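Local coordinates for X-ray repair cross complementing protein 1 variant (Homo sapiens, PDB 6WH1) that probably acts as a scaffold in DNA single-strand break repair, assembling repair complexes and restraining PARP1 activity, and contributes here its C-terminal BRCT domain, at residues Arg27-Phe32 with Arg73-Cys78. Sequence-based numbering, arbitrary orientation.
Sequences RYVTAF and RWIYSC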
ATOM      1  N   ARG A  27      -1.760   0.245   2.566  1.00 50.68           N
ATOM      2  CA  ARG A  27      -0.687   0.532   3.510  1.00 55.60           C
ATOM      3  C   ARG A  27       0.011  -0.746   3.957  1.00 58.86           C
ATOM      4  O   ARG A  27       1.241  -0.841   3.910  1.00 57.34           O
ATOM      5  CB  ARG A  27      -1.244   1.294   4.714  1.00 55.80           C
ATOM      6  CG  ARG A  27      -0.233   1.526   5.828  1.00 56.96           C
ATOM      7  CD  ARG A  27      -0.814   2.398   6.937  1.00 62.80           C
ATOM      8  NE  ARG A  27       0.056   2.457   8.108  1.00 69.73           N
ATOM      9  CZ  ARG A  27      -0.191   3.192   9.189  1.00 79.29           C
ATOM     10  NH1 ARG A  27       0.657   3.185  10.209  1.00 83.41           N
ATOM     11  NH2 ARG A  27      -1.288   3.936   9.250  1.00 83.64           N
ATOM     12  N   TYR A  28      -0.759  -1.751   4.380  1.00 60.76           N
ATOM     13  CA  TYR A  28      -0.144  -2.942   4.966  1.00 60.72           C
ATOM     14  C   TYR A  28       0.587  -3.774   3.916  1.00 54.95           C
ATOM     15  O   TYR A  28       1.725  -4.222   4.144  1.00 51.12           O
ATOM     16  CB  TYR A  28      -1.199  -3.783   5.683  1.00 60.27           C
ATOM     17  CG  TYR A  28      -1.727  -3.150   6.951  1.00 67.36           C
ATOM     18  CD1 TYR A  28      -1.109  -2.039   7.506  1.00 71.99           C
ATOM     19  CD2 TYR A  28      -2.842  -3.671   7.596  1.00 72.16           C
ATOM     20  CE1 TYR A  28      -1.589  -1.458   8.666  1.00 74.80           C
ATOM     21  CE2 TYR A  28      -3.328  -3.098   8.755  1.00 76.22           C
ATOM     22  CZ  TYR A  28      -2.698  -1.992   9.285  1.00 76.59           C
ATOM     23  OH  TYR A  28      -3.182  -1.422  10.440  1.00 78.37           O
ATOM     24  N   VAL A  29      -0.047  -3.993   2.759  1.00 50.25           N
ATOM     25  CA  VAL A  29       0.602  -4.764   1.704  1.00 47.34           C
ATOM     26  C   VAL A  29       1.891  -4.082   1.266  1.00 49.93           C
ATOM     27  O   VAL A  29       2.923  -4.741   1.081  1.00 49.40           O
ATOM     28  CB  VAL A  29      -0.364  -4.980   0.524  1.00 45.04           C
ATOM     29  CG1 VAL A  29       0.358  -5.636  -0.646  1.00 40.16           C
ATOM     30  CG2 VAL A  29      -1.547  -5.829   0.959  1.00 45.41           C
ATOM     31  N   THR A  30       1.869  -2.751   1.116  1.00 50.38           N
ATOM     32  CA  THR A  30       3.091  -2.037   0.761  1.00 49.40           C
ATOM     33  C   THR A  30       4.138  -2.172   1.858  1.00 51.69           C
ATOM     34  O   THR A  30       5.316  -2.432   1.580  1.00 52.64           O
ATOM     35  CB  THR A  30       2.785  -0.563   0.506  1.00 46.58           C
ATOM     36  OG1 THR A  30       1.671  -0.451  -0.388  1.00 45.20           O
ATOM     37  CG2 THR A  30       3.997   0.134  -0.099  1.00 48.68           C
ATOM     38  N   ALA A  31       3.719  -2.000   3.114  1.00 50.59           N
ATOM     39  CA  ALA A  31       4.644  -2.033   4.240  1.00 53.92           C
ATOM     40  C   ALA A  31       5.423  -3.335   4.266  1.00 55.78           C
ATOM     41  O   ALA A  31       6.646  -3.342   4.453  1.00 54.48           O
ATOM     42  CB  ALA A  31       3.872  -1.848   5.547  1.00 52.83           C
ATOM     43  N   PHE A  32       4.731  -4.453   4.070  1.00 54.99           N
ATOM     44  CA  PHE A  32       5.383  -5.749   4.135  1.00 53.97           C
ATOM     45  C   PHE A  32       5.898  -6.207   2.774  1.00 55.69           C
ATOM     46  O   PHE A  32       6.117  -7.407   2.568  1.00 59.22           O
ATOM     47  CB  PHE A  32       4.427  -6.756   4.768  1.00 50.49           C
ATOM     48  CG  PHE A  32       3.832  -6.261   6.059  1.00 54.55           C
ATOM     49  CD1 PHE A  32       4.626  -5.606   6.987  1.00 59.92           C
ATOM     50  CD2 PHE A  32       2.483  -6.413   6.333  1.00 56.56           C
ATOM     51  CE1 PHE A  32       4.093  -5.133   8.172  1.00 65.12           C
ATOM     52  CE2 PHE A  32       1.945  -5.944   7.522  1.00 58.02           C
ATOM     53  CZ  PHE A  32       2.752  -5.302   8.440  1.00 61.68           C
ATOM     54  N   ARG A  73      -9.165  -9.482   6.361  1.00 47.25           N
ATOM     55  CA  ARG A  73      -8.719  -9.820   7.706  1.00 57.44           C
ATOM     56  C   ARG A  73      -7.398 -10.578   7.683  1.00 54.15           C
ATOM     57  O   ARG A  73      -6.642 -10.524   8.659  1.00 59.44           O
ATOM     58  CB  ARG A  73      -9.784 -10.631   8.445  1.00 64.90           C
ATOM     59  CG  ARG A  73      -9.560 -10.646   9.951  1.00 76.69           C
ATOM     60  CD  ARG A  73     -10.459 -11.637  10.658  1.00 90.29           C
ATOM     61  NE  ARG A  73      -9.817 -12.199  11.845  1.00 99.11           N
ATOM     62  CZ  ARG A  73     -10.185 -13.339  12.418  1.00100.35           C
ATOM     63  NH1 ARG A  73     -11.196 -14.035  11.915  1.00 99.17           N
ATOM     64  NH2 ARG A  73      -9.546 -13.782  13.493  1.00101.93           N
ATOM     65  N   TRP A  74      -7.101 -11.281   6.589  1.00 47.08           N
ATOM     66  CA  TRP A  74      -5.783 -11.894   6.450  1.00 47.22           C
ATOM     67  C   TRP A  74      -4.686 -10.848   6.564  1.00 49.63           C
ATOM     68  O   TRP A  74      -3.734 -11.009   7.335  1.00 50.66           O
ATOM     69  CB  TRP A  74      -5.674 -12.624   5.113  1.00 44.56           C
ATOM     70  CG  TRP A  74      -4.317 -13.221   4.860  1.00 44.03           C
ATOM     71  CD1 TRP A  74      -3.526 -13.867   5.766  1.00 45.45           C
ATOM     72  CD2 TRP A  74      -3.590 -13.223   3.622  1.00 45.28           C
ATOM     73  NE1 TRP A  74      -2.357 -14.276   5.170  1.00 47.55           N
ATOM     74  CE2 TRP A  74      -2.372 -13.895   3.853  1.00 47.78           C
ATOM     75  CE3 TRP A  74      -3.854 -12.730   2.341  1.00 44.83           C
ATOM     76  CZ2 TRP A  74      -1.418 -14.083   2.851  1.00 48.01           C
ATOM     77  CZ3 TRP A  74      -2.904 -12.917   1.346  1.00 44.86           C
ATOM     78  CH2 TRP A  74      -1.701 -13.587   1.609  1.00 45.95           C
ATOM     79  N   ILE A  75      -4.803  -9.767   5.790  1.00 48.60           N
ATOM     80  CA  ILE A  75      -3.817  -8.693   5.836  1.00 47.64           C
ATOM     81  C   ILE A  75      -3.773  -8.071   7.225  1.00 54.01           C
ATOM     82  O   ILE A  75      -2.690  -7.827   7.785  1.00 57.46           O
ATOM     83  CB  ILE A  75      -4.137  -7.643   4.754  1.00 47.06           C
ATOM     84  CG1 ILE A  75      -4.412  -8.321   3.407  1.00 44.22           C
ATOM     85  CG2 ILE A  75      -3.011  -6.638   4.635  1.00 47.52           C
ATOM     86  CD1 ILE A  75      -3.184  -8.895   2.746  1.00 43.03           C
ATOM     87  N   TYR A  76      -4.949  -7.805   7.806  1.00 50.87           N
ATOM     88  CA  TYR A  76      -4.985  -7.171   9.125  1.00 57.08           C
ATOM     89  C   TYR A  76      -4.249  -8.013  10.161  1.00 60.52           C
ATOM     90  O   TYR A  76      -3.402  -7.506  10.905  1.00 64.31           O
ATOM     91  CB  TYR A  76      -6.427  -6.934   9.571  1.00 64.01           C
ATOM     92  CG  TYR A  76      -7.224  -6.064   8.639  1.00 67.71           C
ATOM     93  CD1 TYR A  76      -6.636  -4.983   7.995  1.00 68.65           C
ATOM     94  CD2 TYR A  76      -8.564  -6.325   8.397  1.00 69.86           C
ATOM     95  CE1 TYR A  76      -7.361  -4.189   7.136  1.00 70.54           C
ATOM     96  CE2 TYR A  76      -9.299  -5.537   7.541  1.00 72.70           C
ATOM     97  CZ  TYR A  76      -8.693  -4.469   6.914  1.00 76.17           C
ATOM     98  OH  TYR A  76      -9.420  -3.680   6.058  1.00 83.45           O
ATOM     99  N   SER A  77      -4.561  -9.310  10.223  1.00 59.99           N
ATOM    100  CA  SER A  77      -3.946 -10.173  11.227  1.00 66.01           C
ATOM    101  C   SER A  77      -2.483 -10.441  10.924  1.00 63.05           C
ATOM    102  O   SER A  77      -1.692 -10.654  11.851  1.00 62.81           O
ATOM    103  CB  SER A  77      -4.715 -11.489  11.341  1.00 69.14           C
ATOM    104  OG  SER A  77      -6.111 -11.279  11.265  1.00 70.48           O
ATOM    105  N   CYS A  78      -2.105 -10.454   9.643  1.00 56.34           N
ATOM    106  CA  CYS A  78      -0.690 -10.497   9.303  1.00 54.77           C
ATOM    107  C   CYS A  78       0.036  -9.316   9.920  1.00 61.37           C
ATOM    108  O   CYS A  78       1.151  -9.457  10.435  1.00 62.61           O
ATOM    109  CB  CYS A  78      -0.510 -10.503   7.785  1.00 47.88           C
ATOM    110  SG  CYS A  78      -0.581 -12.124   6.993  1.00 53.06           S
TER
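I75 reaches out from helix 72-81 and sets its CG2 methyl against CB of Y28, 3.5 Å away, where the CA atoms of the two segments lie closest. The short helical segments cross at 56° with their axes 9.9 Å apart. I75 uses both branches: CG2, anti to the backbone N, meets the root of the tyrosine, while CD1, at the end of the other branch, lies 3.9 Å from CG2 of V29. A branched isoleucine thus covers two successive residues of helix 21-31, and V29 also packs on L36 of strand 35-36.

Beyond CB, the Y28 ring runs on past I75 to Y76. The two tyrosine side chains cross at about a right angle and meet edge to edge, CE2 of Y28 standing 3.9 Å from CD1 of Y76, each touching carbon near the plane of the other ring. Y76 leaves its backbone pointing away from the partner segment, but chi1 of -59° sets CG anti to the carbonyl carbon and brings the ring edge back to Y28. Tyrosine suits position 28 because CB and the ring give I75 and Y76 an apolar surface while OH hydrogen-bonds to NZ of K24.

In this BRCT domain Y28 also packs on an apolar side chain of a neighbouring chain of another protein. Since the contacts between the segments are wholly apolar, their cohesion rests on shape fit and the burial of hydrocarbon.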